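Local coordinates for protein pullulanase (Klebsiella oxytoca, PDB 2YOC) that hydrolyses alpha-1,6-glucosidic linkages in pullulan and branched alpha-glucans and is probably exported by a type 2 secretion system, at residues P103-V115 / D126-T138. Numbering follows the deposited sequence.
Sequences PLNKESGCINVIV and DLRVAFGDFTDRT
Leu-104 meets the Phe-131 ring with both methyls, CD2 lying 3.5 Å from Phe-131 CE2, and CD1 also touches Arg-137 NH1. Further along, Glu-107 crosses Arg-137 at about a right angle, with its CG laid over one face of the guanidinium. Its OE2 comes 3.4 Å from Arg-137 NH2 but well outside the guanidinium plane, so this salt bridge rests on charge alone; OE2 also accepts a hydrogen bond from the backbone N of Asn-40. Arg-137, bent at chi2 and chi3, brings NH1 above one face of the Phe-131 ring, opposite the face overlain by Val-129 O. The backbone N of Phe-131 donates to Gly-109 O (3.2 Å). Cys-110 is disulfide-bonded to Cys-73; the chain then runs on as one arm of an antiparallel beta hairpin with strand 127-130, an outer strand, within this chain, of a three-stranded antiparallel sheet in the pullulanase-associated domain. Ile-111 holds CG1 between its backbone N and carbonyl carbon (chi1 52°), where it touches Val-129 CB and lies 3.6 Å from Phe-131 CZ. On the face of the sheet opposite Ile-111 and Val-113, Asn-112 OD1 weakly accepts from Arg-128 NE, while its ND2 hydrogen-bonds to Trp-68 O and Asn-70 OD1. Val-113 exchanges two backbone hydrogen bonds with Leu-127, and Val-115 CG2 meets Leu-127 CD1 at 3.9 Å.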
# COMPACT_ATOMS: atom_id res chain seq x y z
N PRO B 103 -23.94 -60.50 0.71
CA PRO B 103 -23.30 -61.83 0.69
C PRO B 103 -21.90 -61.85 1.31
O PRO B 103 -21.09 -60.95 1.08
CB PRO B 103 -23.27 -62.19 -0.80
CG PRO B 103 -23.22 -60.86 -1.50
CD PRO B 103 -23.89 -59.84 -0.61
N LEU B 104 -21.63 -62.88 2.11
CA LEU B 104 -20.36 -63.02 2.81
C LEU B 104 -19.45 -64.11 2.29
O LEU B 104 -19.89 -65.03 1.60
CB LEU B 104 -20.60 -63.20 4.30
CG LEU B 104 -20.62 -61.93 5.10
CD1 LEU B 104 -21.81 -61.87 5.96
CD2 LEU B 104 -19.46 -61.82 5.95
N ASN B 105 -18.16 -63.98 2.61
CA ASN B 105 -17.08 -64.92 2.30
C ASN B 105 -16.93 -65.83 3.54
O ASN B 105 -16.99 -67.06 3.42
CB ASN B 105 -15.81 -64.11 1.92
CG ASN B 105 -14.43 -64.57 2.36
OD1 ASN B 105 -14.23 -65.47 3.19
ND2 ASN B 105 -13.42 -63.88 1.85
N LYS B 106 -16.80 -65.21 4.73
CA LYS B 106 -16.67 -65.87 6.03
C LYS B 106 -17.65 -65.28 7.07
O LYS B 106 -17.82 -64.06 7.13
CB LYS B 106 -15.21 -65.85 6.54
CG LYS B 106 -14.57 -64.46 6.68
CD LYS B 106 -13.20 -64.51 7.32
CE LYS B 106 -12.61 -63.13 7.56
NZ LYS B 106 -12.32 -62.42 6.28
N GLU B 107 -18.26 -66.16 7.91
CA GLU B 107 -19.18 -65.78 8.99
C GLU B 107 -18.46 -65.09 10.17
O GLU B 107 -19.12 -64.56 11.07
CB GLU B 107 -20.01 -66.99 9.47
CG GLU B 107 -21.16 -67.39 8.55
CD GLU B 107 -22.20 -68.30 9.18
OE1 GLU B 107 -21.81 -69.23 9.92
OE2 GLU B 107 -23.41 -68.07 8.95
N SER B 108 -17.10 -65.11 10.16
CA SER B 108 -16.21 -64.49 11.14
C SER B 108 -15.66 -63.14 10.60
O SER B 108 -15.81 -62.84 9.42
CB SER B 108 -15.06 -65.45 11.47
OG SER B 108 -14.06 -64.82 12.26
N GLY B 109 -15.06 -62.34 11.48
CA GLY B 109 -14.48 -61.05 11.11
C GLY B 109 -15.44 -59.89 11.10
O GLY B 109 -16.27 -59.75 12.01
N CYS B 110 -15.32 -59.01 10.08
CA CYS B 110 -16.12 -57.79 9.92
C CYS B 110 -16.25 -57.33 8.46
O CYS B 110 -15.56 -57.86 7.58
CB CYS B 110 -15.59 -56.67 10.81
SG CYS B 110 -13.88 -56.18 10.46
N ILE B 111 -17.12 -56.33 8.20
CA ILE B 111 -17.39 -55.76 6.88
C ILE B 111 -17.40 -54.22 6.91
O ILE B 111 -17.78 -53.63 7.93
CB ILE B 111 -18.71 -56.32 6.29
CG1 ILE B 111 -19.89 -56.17 7.29
CG2 ILE B 111 -18.53 -57.78 5.84
CD1 ILE B 111 -21.33 -56.25 6.71
N ASN B 112 -16.99 -53.56 5.79
CA ASN B 112 -16.98 -52.09 5.65
C ASN B 112 -18.22 -51.62 4.88
O ASN B 112 -18.33 -51.87 3.67
CB ASN B 112 -15.71 -51.58 4.94
CG ASN B 112 -14.41 -51.93 5.59
OD1 ASN B 112 -14.02 -51.36 6.62
ND2 ASN B 112 -13.66 -52.80 4.93
N VAL B 113 -19.14 -50.93 5.57
CA VAL B 113 -20.37 -50.41 4.98
C VAL B 113 -20.41 -48.88 5.01
O VAL B 113 -20.19 -48.27 6.06
CB VAL B 113 -21.66 -51.00 5.63
CG1 VAL B 113 -22.88 -50.81 4.73
CG2 VAL B 113 -21.49 -52.46 6.01
N ILE B 114 -20.69 -48.27 3.86
CA ILE B 114 -20.90 -46.83 3.75
C ILE B 114 -22.30 -46.72 3.21
O ILE B 114 -22.57 -47.11 2.07
CB ILE B 114 -19.85 -46.05 2.91
CG1 ILE B 114 -18.45 -46.11 3.58
CG2 ILE B 114 -20.30 -44.59 2.72
CD1 ILE B 114 -17.28 -45.89 2.66
N VAL B 115 -23.21 -46.27 4.06
CA VAL B 115 -24.62 -46.11 3.73
C VAL B 115 -24.79 -44.77 2.97
O VAL B 115 -24.35 -43.73 3.45
CB VAL B 115 -25.47 -46.24 5.01
CG1 VAL B 115 -26.93 -45.86 4.76
CG2 VAL B 115 -25.37 -47.65 5.60
N ASP B 126 -17.42 -44.21 8.70
CA ASP B 126 -17.36 -45.45 7.93
C ASP B 126 -17.71 -46.57 8.93
O ASP B 126 -17.01 -46.73 9.94
CB ASP B 126 -15.95 -45.68 7.35
CG ASP B 126 -15.39 -44.58 6.47
OD1 ASP B 126 -16.15 -43.64 6.13
OD2 ASP B 126 -14.20 -44.66 6.11
N LEU B 127 -18.81 -47.28 8.68
CA LEU B 127 -19.24 -48.34 9.57
C LEU B 127 -18.35 -49.57 9.43
O LEU B 127 -17.85 -49.86 8.34
CB LEU B 127 -20.70 -48.74 9.31
CG LEU B 127 -21.76 -47.64 9.38
CD1 LEU B 127 -23.03 -48.06 8.64
CD2 LEU B 127 -22.06 -47.26 10.82
N ARG B 128 -18.15 -50.27 10.55
CA ARG B 128 -17.39 -51.51 10.61
C ARG B 128 -18.23 -52.47 11.45
O ARG B 128 -18.33 -52.30 12.67
CB ARG B 128 -15.98 -51.29 11.18
CG ARG B 128 -14.97 -50.84 10.12
CD ARG B 128 -13.55 -50.75 10.69
NE ARG B 128 -12.55 -50.47 9.65
CZ ARG B 128 -11.27 -50.16 9.90
NH1 ARG B 128 -10.83 -50.08 11.15
NH2 ARG B 128 -10.44 -49.93 8.89
N VAL B 129 -18.93 -53.40 10.77
CA VAL B 129 -19.83 -54.37 11.40
C VAL B 129 -19.07 -55.61 11.89
O VAL B 129 -18.82 -56.52 11.11
CB VAL B 129 -21.06 -54.72 10.50
CG1 VAL B 129 -22.02 -55.69 11.20
CG2 VAL B 129 -21.80 -53.47 10.04
N ALA B 130 -18.74 -55.64 13.20
CA ALA B 130 -18.03 -56.76 13.81
C ALA B 130 -19.03 -57.85 14.18
O ALA B 130 -19.83 -57.67 15.10
CB ALA B 130 -17.27 -56.29 15.05
N PHE B 131 -18.98 -58.99 13.46
CA PHE B 131 -19.86 -60.16 13.66
C PHE B 131 -19.69 -60.87 15.02
O PHE B 131 -20.51 -61.71 15.38
CB PHE B 131 -19.75 -61.15 12.48
CG PHE B 131 -19.91 -60.55 11.10
CD1 PHE B 131 -21.10 -59.95 10.72
CD2 PHE B 131 -18.87 -60.62 10.18
CE1 PHE B 131 -21.26 -59.42 9.43
CE2 PHE B 131 -19.02 -60.08 8.90
CZ PHE B 131 -20.22 -59.50 8.53
N GLY B 132 -18.63 -60.49 15.74
CA GLY B 132 -18.32 -60.96 17.09
C GLY B 132 -18.91 -60.04 18.14
O GLY B 132 -18.71 -60.25 19.34
N ASP B 133 -19.63 -58.98 17.69
CA ASP B 133 -20.33 -57.99 18.51
C ASP B 133 -21.86 -58.14 18.31
O ASP B 133 -22.63 -57.85 19.23
CB ASP B 133 -19.88 -56.55 18.18
CG ASP B 133 -18.48 -56.13 18.62
OD1 ASP B 133 -17.80 -56.92 19.32
OD2 ASP B 133 -18.07 -54.99 18.29
N PHE B 134 -22.28 -58.60 17.10
CA PHE B 134 -23.67 -58.83 16.69
C PHE B 134 -23.77 -60.26 16.14
O PHE B 134 -23.60 -60.48 14.94
CB PHE B 134 -24.13 -57.79 15.64
CG PHE B 134 -24.05 -56.36 16.11
CD1 PHE B 134 -22.86 -55.64 16.02
CD2 PHE B 134 -25.16 -55.72 16.66
CE1 PHE B 134 -22.77 -54.34 16.50
CE2 PHE B 134 -25.07 -54.40 17.12
CZ PHE B 134 -23.88 -53.73 17.05
N THR B 135 -23.99 -61.22 17.06
CA THR B 135 -24.06 -62.66 16.76
C THR B 135 -25.03 -63.06 15.67
O THR B 135 -24.72 -63.96 14.89
CB THR B 135 -24.15 -63.50 18.04
OG1 THR B 135 -25.27 -63.12 18.84
CG2 THR B 135 -22.89 -63.42 18.87
N ASP B 136 -26.18 -62.35 15.58
CA ASP B 136 -27.28 -62.59 14.63
C ASP B 136 -27.02 -62.15 13.17
O ASP B 136 -27.70 -62.64 12.25
CB ASP B 136 -28.60 -61.97 15.16
CG ASP B 136 -28.49 -60.61 15.82
OD1 ASP B 136 -27.93 -59.68 15.20
OD2 ASP B 136 -28.98 -60.47 16.95
N ARG B 137 -26.06 -61.22 12.96
CA ARG B 137 -25.68 -60.63 11.67
C ARG B 137 -26.78 -59.74 11.08
O ARG B 137 -26.59 -59.12 10.04
CB ARG B 137 -25.07 -61.64 10.69
CG ARG B 137 -23.60 -61.91 11.02
CD ARG B 137 -23.22 -63.38 11.12
NE ARG B 137 -23.68 -64.14 9.96
CZ ARG B 137 -23.04 -64.20 8.80
NH1 ARG B 137 -21.89 -63.58 8.63
NH2 ARG B 137 -23.54 -64.90 7.80
N THR B 138 -27.94 -59.67 11.79
CA THR B 138 -29.07 -58.79 11.52
C THR B 138 -28.82 -57.53 12.36
O THR B 138 -28.86 -57.57 13.59
CB THR B 138 -30.47 -59.48 11.64
OG1 THR B 138 -31.43 -58.56 12.16
CG2 THR B 138 -30.47 -60.75 12.48